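Local coordinates for nuclear and cytoplasmic polyadenylated RNA-binding protein PUB1 (Saccharomyces cerevisiae, PDB 3MD1) that binds polyadenylated RNA, with a preference for poly(U), and is represented here by the second of its RNA recognition motif (RRM) domains, at residues N58-M63 with I75-K80; T17-F22 with S30-W35; L4-L9 with R71-N76. All coordinates share one frame; numbering follows the deposited sequence. Where two conformers were deposited one is given.

Contact 1. Residues N58-M63 with I75-K80; sequences NAMDSM and INWAAK
M60 of the helix reaches three successive residues of the strand, I75, N76 and W77. Its CG lies 3.7 Å from I75 CG2, an apolar touch. Next along the chain, SD rests against the strand backbone, 3.7 Å from N76 CA. The methyl CE then comes over one face of the W77 indole. It sits 3.7 Å from the centroid of the five-membered ring and close to the ring normal, a CH-pi contact. The sulfur stands farther above the same ring, so the pair is a Met-aromatic contact. The torsions explain this reach. M60 CG is anti to the backbone N (chi1 167°), and the chain runs out extended until it bends at chi3 (47°), which turns the methyl onto the indole. With M60 cut back to an alanine, the W77 face would probably lose its methyl cover and a gap would open beside I75 CG2. One helical turn on, M63 CB meets I75 CD1 at 3.6 Å. I75 is thus touched at both branches, CG2 by M60 and CD1 by M63.

Farther out, L4 of strand 2-7 packs on both M60 and I75. Q53, A56 and Q57, earlier in the same helix, touch the W77 side chain. On the strand, in one of two conformers of N76, its ND2 donates to W77 O at 2.7 Å, from above the carbonyl plane. The short axes of helix 58-63 and strand 75-77 run nearly antiparallel, at 160°. This is the packing of the second helix of an RRM on the last strand of its sheet.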
loop_
_atom_site.group_PDB
_atom_site.type_symbol
_atom_site.label_atom_id
_atom_site.label_comp_id
_atom_site.label_asym_id
_atom_site.label_seq_id
_atom_site.Cartn_x
_atom_site.Cartn_y
_atom_site.Cartn_z
ATOM N N ASN A 58 1.024 2.587 -12.976
ATOM C CA ASN A 58 0.823 1.231 -13.483
ATOM C C ASN A 58 0.696 0.178 -12.378
ATOM O O ASN A 58 -0.085 -0.757 -12.507
ATOM C CB ASN A 58 1.935 0.837 -14.450
ATOM C CG ASN A 58 1.910 1.649 -15.732
ATOM O OD1 ASN A 58 0.859 2.122 -16.171
ATOM N ND2 ASN A 58 3.079 1.787 -16.355
ATOM N N ALA A 59 1.461 0.332 -11.299
ATOM C CA ALA A 59 1.389 -0.619 -10.191
ATOM C C ALA A 59 0.019 -0.526 -9.530
ATOM O O ALA A 59 -0.616 -1.537 -9.213
ATOM C CB ALA A 59 2.484 -0.360 -9.198
ATOM N N MET A 60 -0.437 0.703 -9.329
ATOM C CA MET A 60 -1.782 0.937 -8.821
ATOM C C MET A 60 -2.821 0.231 -9.687
ATOM O O MET A 60 -3.687 -0.475 -9.178
ATOM C CB MET A 60 -2.077 2.432 -8.762
ATOM C CG MET A 60 -3.542 2.754 -8.543
ATOM S SD MET A 60 -3.872 4.421 -7.921
ATOM C CE MET A 60 -2.837 5.440 -8.991
ATOM N N ASP A 61 -2.739 0.434 -11.001
ATOM C CA ASP A 61 -3.772 -0.089 -11.888
ATOM C C ASP A 61 -3.706 -1.613 -11.961
ATOM O O ASP A 61 -4.725 -2.297 -11.966
ATOM C CB ASP A 61 -3.707 0.586 -13.277
ATOM C CG ASP A 61 -4.048 2.080 -13.210
ATOM O OD1 ASP A 61 -4.855 2.476 -12.330
ATOM O OD2 ASP A 61 -3.508 2.869 -14.028
ATOM N N SER A 62 -2.488 -2.125 -11.948
ATOM C CA SER A 62 -2.242 -3.553 -11.948
ATOM C C SER A 62 -2.818 -4.272 -10.725
ATOM O O SER A 62 -3.355 -5.374 -10.844
ATOM C CB SER A 62 -0.729 -3.758 -11.992
ATOM O OG SER A 62 -0.405 -5.002 -12.521
ATOM N N MET A 63 -2.713 -3.636 -9.562
ATOM C CA MET A 63 -3.109 -4.221 -8.277
ATOM C C MET A 63 -4.485 -3.799 -7.760
ATOM O O MET A 63 -4.962 -4.331 -6.756
ATOM C CB MET A 63 -2.045 -3.919 -7.202
ATOM C CG MET A 63 -0.682 -4.524 -7.510
ATOM S SD MET A 63 -0.686 -6.334 -7.530
ATOM C CE MET A 63 -0.420 -6.653 -5.780
ATOM N N ILE A 75 -6.720 1.127 -3.781
ATOM C CA ILE A 75 -5.504 1.883 -4.001
ATOM C C ILE A 75 -5.791 3.253 -4.602
ATOM O O ILE A 75 -6.617 3.378 -5.511
ATOM C CB ILE A 75 -4.517 1.075 -4.910
ATOM C CG1 ILE A 75 -4.311 -0.343 -4.365
ATOM C CG2 ILE A 75 -3.174 1.784 -4.990
ATOM C CD1 ILE A 75 -3.531 -1.263 -5.315
ATOM N N ASN A 76 -5.119 4.276 -4.079
ATOM C CA ASN A 76 -5.182 5.615 -4.660
ATOM C C ASN A 76 -3.871 6.351 -4.462
ATOM O O ASN A 76 -2.984 5.869 -3.759
ATOM C CB ASN A 76 -6.370 6.415 -4.103
ATOM C CG ASN A 76 -6.338 6.546 -2.594
ATOM O OD1 ASN A 76 -7.086 5.875 -1.892
ATOM N ND2 ASN A 76 -5.482 7.421 -2.089
ATOM N N TRP A 77 -3.735 7.504 -5.112
ATOM C CA TRP A 77 -2.592 8.372 -4.867
ATOM C C TRP A 77 -2.605 8.800 -3.405
ATOM O O TRP A 77 -3.652 9.176 -2.872
ATOM C CB TRP A 77 -2.647 9.603 -5.784
ATOM C CG TRP A 77 -2.347 9.263 -7.206
ATOM C CD1 TRP A 77 -3.220 9.284 -8.260
ATOM C CD2 TRP A 77 -1.084 8.837 -7.738
ATOM N NE1 TRP A 77 -2.577 8.895 -9.411
ATOM C CE2 TRP A 77 -1.267 8.618 -9.124
ATOM C CE3 TRP A 77 0.184 8.615 -7.178
ATOM C CZ2 TRP A 77 -0.227 8.190 -9.961
ATOM C CZ3 TRP A 77 1.226 8.189 -8.010
ATOM C CH2 TRP A 77 1.007 7.978 -9.388
ATOM N N ALA A 78 -1.450 8.727 -2.753
ATOM C CA ALA A 78 -1.331 9.224 -1.384
ATOM C C ALA A 78 -1.736 10.699 -1.321
ATOM O O ALA A 78 -1.381 11.500 -2.195
ATOM C CB ALA A 78 0.080 9.027 -0.862
ATOM N N ALA A 79 -2.535 11.028 -0.313
ATOM C CA ALA A 79 -3.033 12.388 -0.090
ATOM C C ALA A 79 -3.383 12.532 1.387
ATOM O O ALA A 79 -3.473 11.529 2.112
ATOM C CB ALA A 79 -4.258 12.670 -0.966
ATOM N N LYS A 80 -3.570 13.771 1.837
ATOM C CA LYS A 80 -3.947 14.029 3.230
ATOM C C LYS A 80 -5.219 13.263 3.591
ATOM O O LYS A 80 -6.206 13.287 2.840
ATOM C CB LYS A 80 -4.145 15.529 3.482
ATOM C CG LYS A 80 -4.363 15.877 4.962
ATOM C CD LYS A 80 -4.716 17.341 5.196
ATOM C CE LYS A 80 -4.527 17.692 6.678
ATOM N NZ LYS A 80 -5.237 18.941 7.086
#

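Contact 2. Residues T17-F22 with S30-W35; sequences TLRNAF and SGHVMW
R19 reaches from the helix to the backbone of G31 in the edge strand. From CB, the side chain sets CG anti to its own carbonyl carbon (chi1 -73°) and then runs extended from CG to NE. That path carries it along the G31 peptide. CG and CD each pass 3.8 Å from G31 O. NE then donates to G31 O at 2.8 Å, with an N-H...O angle of 148°. The bond is thus somewhat bent, and the donor stands a little out of the carbonyl plane. NH2 adds a second, weak bond to the same oxygen at 3.1 Å. One carbonyl is therefore held by two nitrogens along one edge of the guanidinium. NH2 also ends 3.7 Å from H32 CD2, with the guanidinium and imidazole planes 80° apart. D15 gives NH2 a long, weak ion pair.

In the RRM fold, the first helix packs on the back of the beta sheet, and here helix 15-22 lies over strand 28-35. G31 sits at the closest CA pairing, 5.3 Å from R19. A beta carbon at this glycine would point at the helix and come tight against R19 CG.

L18 faces the same strand from the neighbouring position on the helix. Its CB meets V33 CG2 at 3.9 Å, and its CD2 touches H32 O at 3.6 Å. V13, in the loop ahead of the helix, packs on both L18 and V33. D15 OD1 accepts the backbone N-H of V33, which ties the start of the helix to this strand.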
loop_
_atom_site.group_PDB
_atom_site.type_symbol
_atom_site.label_atom_id
_atom_site.label_comp_id
_atom_site.label_asym_id
_atom_site.label_seq_id
_atom_site.Cartn_x
_atom_site.Cartn_y
_atom_site.Cartn_z
ATOM N N THR A 17 4.487 -8.685 4.389
ATOM C CA THR A 17 3.409 -9.079 3.483
ATOM C C THR A 17 3.120 -8.003 2.427
ATOM O O THR A 17 3.033 -8.296 1.226
ATOM C CB THR A 17 2.130 -9.478 4.279
ATOM O OG1 THR A 17 2.445 -10.573 5.159
ATOM C CG2 THR A 17 1.010 -9.908 3.328
ATOM N N LEU A 18 3.000 -6.755 2.873
ATOM C CA LEU A 18 2.732 -5.647 1.959
ATOM C C LEU A 18 3.873 -5.461 0.953
ATOM O O LEU A 18 3.636 -5.367 -0.252
ATOM C CB LEU A 18 2.448 -4.352 2.725
ATOM C CG LEU A 18 2.230 -3.128 1.826
ATOM C CD1 LEU A 18 0.939 -3.237 0.988
ATOM C CD2 LEU A 18 2.271 -1.844 2.644
ATOM N N ARG A 19 5.112 -5.449 1.448
ATOM C CA ARG A 19 6.288 -5.300 0.575
ATOM C C ARG A 19 6.391 -6.393 -0.472
ATOM O O ARG A 19 6.670 -6.106 -1.635
ATOM C CB ARG A 19 7.568 -5.247 1.397
ATOM C CG ARG A 19 7.734 -3.942 2.126
ATOM C CD ARG A 19 8.629 -4.108 3.317
ATOM N NE ARG A 19 8.700 -2.866 4.072
ATOM C CZ ARG A 19 9.283 -2.730 5.256
ATOM N NH1 ARG A 19 9.852 -3.777 5.848
ATOM N NH2 ARG A 19 9.287 -1.543 5.849
ATOM N N ASN A 20 6.131 -7.633 -0.063
ATOM C CA ASN A 20 6.168 -8.780 -0.976
ATOM C C ASN A 20 5.174 -8.643 -2.133
ATOM O O ASN A 20 5.419 -9.153 -3.234
ATOM C CB ASN A 20 5.912 -10.088 -0.222
ATOM C CG ASN A 20 7.150 -10.615 0.503
ATOM O OD1 ASN A 20 8.261 -10.094 0.351
ATOM N ND2 ASN A 20 6.958 -11.662 1.296
ATOM N N ALA A 21 4.060 -7.948 -1.879
ATOM C CA ALA A 21 3.016 -7.755 -2.886
ATOM C C ALA A 21 3.403 -6.717 -3.939
ATOM O O ALA A 21 2.890 -6.763 -5.061
ATOM C CB ALA A 21 1.700 -7.392 -2.225
ATOM N N PHE A 22 4.322 -5.810 -3.599
ATOM C CA PHE A 22 4.713 -4.724 -4.522
ATOM C C PHE A 22 6.188 -4.653 -4.943
ATOM O O PHE A 22 6.512 -3.909 -5.875
ATOM C CB PHE A 22 4.270 -3.362 -3.960
ATOM C CG PHE A 22 2.776 -3.175 -3.930
ATOM C CD1 PHE A 22 2.029 -3.619 -2.840
ATOM C CD2 PHE A 22 2.115 -2.546 -4.992
ATOM C CE1 PHE A 22 0.640 -3.448 -2.798
ATOM C CE2 PHE A 22 0.731 -2.378 -4.967
ATOM C CZ PHE A 22 -0.012 -2.826 -3.859
ATOM N N SER A 30 9.841 1.270 -1.526
ATOM C CA SER A 30 9.542 0.895 -0.145
ATOM C C SER A 30 8.049 0.687 0.091
ATOM O O SER A 30 7.218 1.112 -0.715
ATOM C CB SER A 30 10.055 1.989 0.801
ATOM O OG SER A 30 9.528 3.251 0.417
ATOM N N GLY A 31 7.715 0.028 1.197
ATOM C CA GLY A 31 6.321 -0.103 1.645
ATOM C C GLY A 31 6.193 -0.127 3.159
ATOM O O GLY A 31 7.078 -0.641 3.847
ATOM N N HIS A 32 5.102 0.439 3.685
ATOM C CA HIS A 32 4.846 0.470 5.142
ATOM C C HIS A 32 3.374 0.285 5.465
ATOM O O HIS A 32 2.511 0.934 4.864
ATOM C CB HIS A 32 5.257 1.813 5.763
ATOM C CG HIS A 32 6.708 2.118 5.658
ATOM N ND1 HIS A 32 7.235 2.868 4.628
ATOM C CD2 HIS A 32 7.745 1.793 6.462
ATOM C CE1 HIS A 32 8.540 2.982 4.798
ATOM N NE2 HIS A 32 8.873 2.348 5.908
ATOM N N VAL A 33 3.089 -0.574 6.438
ATOM C CA VAL A 33 1.741 -0.689 6.968
ATOM C C VAL A 33 1.602 0.280 8.128
ATOM O O VAL A 33 2.448 0.293 9.028
ATOM C CB VAL A 33 1.419 -2.125 7.461
ATOM C CG1 VAL A 33 0.061 -2.174 8.122
ATOM C CG2 VAL A 33 1.463 -3.108 6.319
ATOM N N MET A 34 0.544 1.088 8.108
ATOM C CA MET A 34 0.251 2.014 9.207
ATOM C C MET A 34 -0.371 1.331 10.406
ATOM O O MET A 34 -1.250 0.481 10.286
ATOM C CB MET A 34 -0.656 3.153 8.746
ATOM C CG MET A 34 -0.098 3.906 7.579
ATOM S SD MET A 34 1.554 4.479 7.948
ATOM C CE MET A 34 1.157 5.766 9.116
ATOM N N TRP A 35 0.092 1.714 11.587
ATOM C CA TRP A 35 -0.451 1.145 12.812
ATOM C C TRP A 35 -0.599 2.234 13.852
ATOM O O TRP A 35 0.078 3.275 13.788
ATOM C CB TRP A 35 0.413 -0.001 13.341
ATOM C CG TRP A 35 1.870 0.338 13.521
ATOM C CD1 TRP A 35 2.830 0.386 12.548
ATOM C CD2 TRP A 35 2.532 0.620 14.753
ATOM N NE1 TRP A 35 4.048 0.703 13.101
ATOM C CE2 TRP A 35 3.893 0.857 14.454
ATOM C CE3 TRP A 35 2.105 0.711 16.084
ATOM C CZ2 TRP A 35 4.833 1.161 15.439
ATOM C CZ3 TRP A 35 3.032 1.016 17.064
ATOM C CH2 TRP A 35 4.383 1.249 16.731
#

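Contact 3. Residues L4-L9 with R71-N76; sequences LFVGDL and RPLRIN
Strands 2-7 and 71-77 are neighbours in the RRM sheet, and F5 to G7 pair antiparallel with N76 to R74. F5 with N76 and G7 with R74 are hydrogen-bonded pairs, and V6 with I75 is a non-hydrogen-bonded one. F5 N donates to N76 O at 2.7 Å, and G7 N to R74 O at the same distance. In one of two conformers of N76, its amide lies beside the F5 ring, the planes 12° apart, with F5 CD1 3.5 Å from N76 OD1. On the other face, toward the helices, V6 CG1 meets L73 CD2 at 3.5 Å, and L9 CD2 touches the same methyl.

Past the paired residues, a salt bridge joins D8 to R71. Bends at chi2 (-87°) and chi3 (-73°) fold R71 back. NE and NH1 then grip D8 OD1 side-on, each at 2.9 Å, from the same face of the carboxylate. One water bridges D8 O and R71 O, and another links L9 O to R71 NH1.

F5 on strand 2-7 meets Y45 on strand 45-50. This aromatic pair on the two central strands is characteristic of the RRM, whose sheet face commonly binds RNA.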
loop_
_atom_site.group_PDB
_atom_site.type_symbol
_atom_site.label_atom_id
_atom_site.label_comp_id
_atom_site.label_asym_id
_atom_site.label_seq_id
_atom_site.Cartn_x
_atom_site.Cartn_y
_atom_site.Cartn_z
ATOM N N LEU A 4 1.718 5.601 -3.374
ATOM C CA LEU A 4 0.387 5.011 -3.337
ATOM C C LEU A 4 -0.103 4.788 -1.911
ATOM O O LEU A 4 0.641 4.267 -1.059
ATOM C CB LEU A 4 0.392 3.682 -4.066
ATOM C CG LEU A 4 0.844 3.693 -5.524
ATOM C CD1 LEU A 4 0.797 2.273 -6.045
ATOM C CD2 LEU A 4 -0.028 4.612 -6.368
ATOM N N PHE A 5 -1.361 5.164 -1.673
ATOM C CA PHE A 5 -2.104 4.761 -0.487
ATOM C C PHE A 5 -2.779 3.433 -0.781
ATOM O O PHE A 5 -3.540 3.325 -1.745
ATOM C CB PHE A 5 -3.160 5.807 -0.131
ATOM C CG PHE A 5 -4.040 5.412 1.027
ATOM C CD1 PHE A 5 -5.194 4.641 0.841
ATOM C CD2 PHE A 5 -3.728 5.838 2.308
ATOM C CE1 PHE A 5 -6.002 4.295 1.917
ATOM C CE2 PHE A 5 -4.551 5.507 3.388
ATOM C CZ PHE A 5 -5.681 4.729 3.193
ATOM N N VAL A 6 -2.525 2.432 0.060
ATOM C CA VAL A 6 -3.067 1.093 -0.154
ATOM C C VAL A 6 -3.998 0.757 1.008
ATOM O O VAL A 6 -3.537 0.498 2.146
ATOM C CB VAL A 6 -1.942 0.030 -0.315
ATOM C CG1 VAL A 6 -2.530 -1.354 -0.540
ATOM C CG2 VAL A 6 -1.009 0.394 -1.458
ATOM N N GLY A 7 -5.295 0.808 0.729
ATOM C CA GLY A 7 -6.324 0.542 1.733
ATOM C C GLY A 7 -6.961 -0.839 1.722
ATOM O O GLY A 7 -6.715 -1.658 0.820
ATOM N N ASP A 8 -7.833 -1.059 2.705
ATOM C CA ASP A 8 -8.561 -2.315 2.865
ATOM C C ASP A 8 -7.620 -3.479 3.104
ATOM O O ASP A 8 -7.810 -4.560 2.548
ATOM C CB ASP A 8 -9.462 -2.597 1.652
ATOM C CG ASP A 8 -10.421 -3.734 1.898
ATOM O OD1 ASP A 8 -10.959 -3.829 3.027
ATOM O OD2 ASP A 8 -10.647 -4.530 0.949
ATOM N N LEU A 9 -6.603 -3.247 3.935
ATOM C CA LEU A 9 -5.675 -4.310 4.287
ATOM C C LEU A 9 -6.258 -5.116 5.434
ATOM O O LEU A 9 -6.752 -4.553 6.411
ATOM C CB LEU A 9 -4.303 -3.753 4.695
ATOM C CG LEU A 9 -3.483 -2.961 3.673
ATOM C CD1 LEU A 9 -2.148 -2.485 4.271
ATOM C CD2 LEU A 9 -3.233 -3.798 2.434
ATOM N N ARG A 71 -8.627 -9.914 1.075
ATOM C CA ARG A 71 -9.237 -8.590 0.987
ATOM C C ARG A 71 -8.798 -7.840 -0.266
ATOM O O ARG A 71 -7.599 -7.811 -0.581
ATOM C CB ARG A 71 -8.876 -7.762 2.222
ATOM C CG ARG A 71 -9.400 -8.326 3.548
ATOM C CD ARG A 71 -10.819 -7.865 3.879
ATOM N NE ARG A 71 -10.854 -6.456 4.289
ATOM C CZ ARG A 71 -10.546 -6.020 5.510
ATOM N NH1 ARG A 71 -10.602 -4.724 5.781
ATOM N NH2 ARG A 71 -10.189 -6.882 6.464
ATOM N N PRO A 72 -9.759 -7.208 -0.970
ATOM C CA PRO A 72 -9.395 -6.466 -2.178
ATOM C C PRO A 72 -8.613 -5.196 -1.854
ATOM O O PRO A 72 -9.028 -4.408 -1.015
ATOM C CB PRO A 72 -10.741 -6.125 -2.829
ATOM C CG PRO A 72 -11.767 -6.290 -1.758
ATOM C CD PRO A 72 -11.209 -7.220 -0.716
ATOM N N LEU A 73 -7.483 -5.014 -2.529
ATOM C CA LEU A 73 -6.687 -3.810 -2.350
ATOM C C LEU A 73 -7.443 -2.604 -2.878
ATOM O O LEU A 73 -7.969 -2.633 -3.999
ATOM C CB LEU A 73 -5.353 -3.943 -3.092
ATOM C CG LEU A 73 -4.411 -5.027 -2.548
ATOM C CD1 LEU A 73 -3.390 -5.404 -3.616
ATOM C CD2 LEU A 73 -3.724 -4.582 -1.255
ATOM N N ARG A 74 -7.480 -1.541 -2.080
ATOM C CA ARG A 74 -8.151 -0.297 -2.468
ATOM C C ARG A 74 -7.104 0.785 -2.567
ATOM O O ARG A 74 -6.653 1.309 -1.552
ATOM C CB ARG A 74 -9.219 0.096 -1.439
ATOM C CG ARG A 74 -10.291 -0.931 -1.250
ATOM C CD ARG A 74 -11.035 -1.201 -2.523
ATOM N NE ARG A 74 -12.088 -2.192 -2.305
ATOM C CZ ARG A 74 -12.617 -2.959 -3.257
ATOM N NH1 ARG A 74 -12.189 -2.883 -4.513
ATOM N NH2 ARG A 74 -13.575 -3.828 -2.942
ATOM N N ILE A 75 -6.720 1.127 -3.781
ATOM C CA ILE A 75 -5.504 1.883 -4.001
ATOM C C ILE A 75 -5.791 3.253 -4.602
ATOM O O ILE A 75 -6.617 3.378 -5.511
ATOM C CB ILE A 75 -4.517 1.075 -4.910
ATOM C CG1 ILE A 75 -4.311 -0.343 -4.365
ATOM C CG2 ILE A 75 -3.174 1.784 -4.990
ATOM C CD1 ILE A 75 -3.531 -1.263 -5.315
ATOM N N ASN A 76 -5.119 4.276 -4.079
ATOM C CA ASN A 76 -5.182 5.615 -4.660
ATOM C C ASN A 76 -3.871 6.351 -4.462
ATOM O O ASN A 76 -2.984 5.869 -3.759
ATOM C CB ASN A 76 -6.370 6.415 -4.103
ATOM C CG ASN A 76 -6.338 6.546 -2.594
ATOM O OD1 ASN A 76 -7.086 5.875 -1.892
ATOM N ND2 ASN A 76 -5.482 7.421 -2.089
HETATM O O HOH W 1 -6.135 -5.723 0.670
HETATM O O HOH W 2 -8.846 -4.004 8.014
#

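In the fold
All three contacts belong to one RRM domain and reach one antiparallel sheet. Contact 3 joins two of its strands, 2-7 and 71-77. Contacts 1 and 2 each set a helix against its back. The centres of contacts 1 and 3 are about 8 Å apart, and both use I75 and N76. Contact 2 lies about 13 Å from contact 1 and about 11 Å from contact 3, centre to centre. F22 bridges them, touching M63 and I75 of contact 1 and V6 of contact 3. Along the chain, contact 2 is nested within the loop that contact 3 closes, and it closes before contact 1 opens. Both helices thus share one hydrophobic core with the sheet.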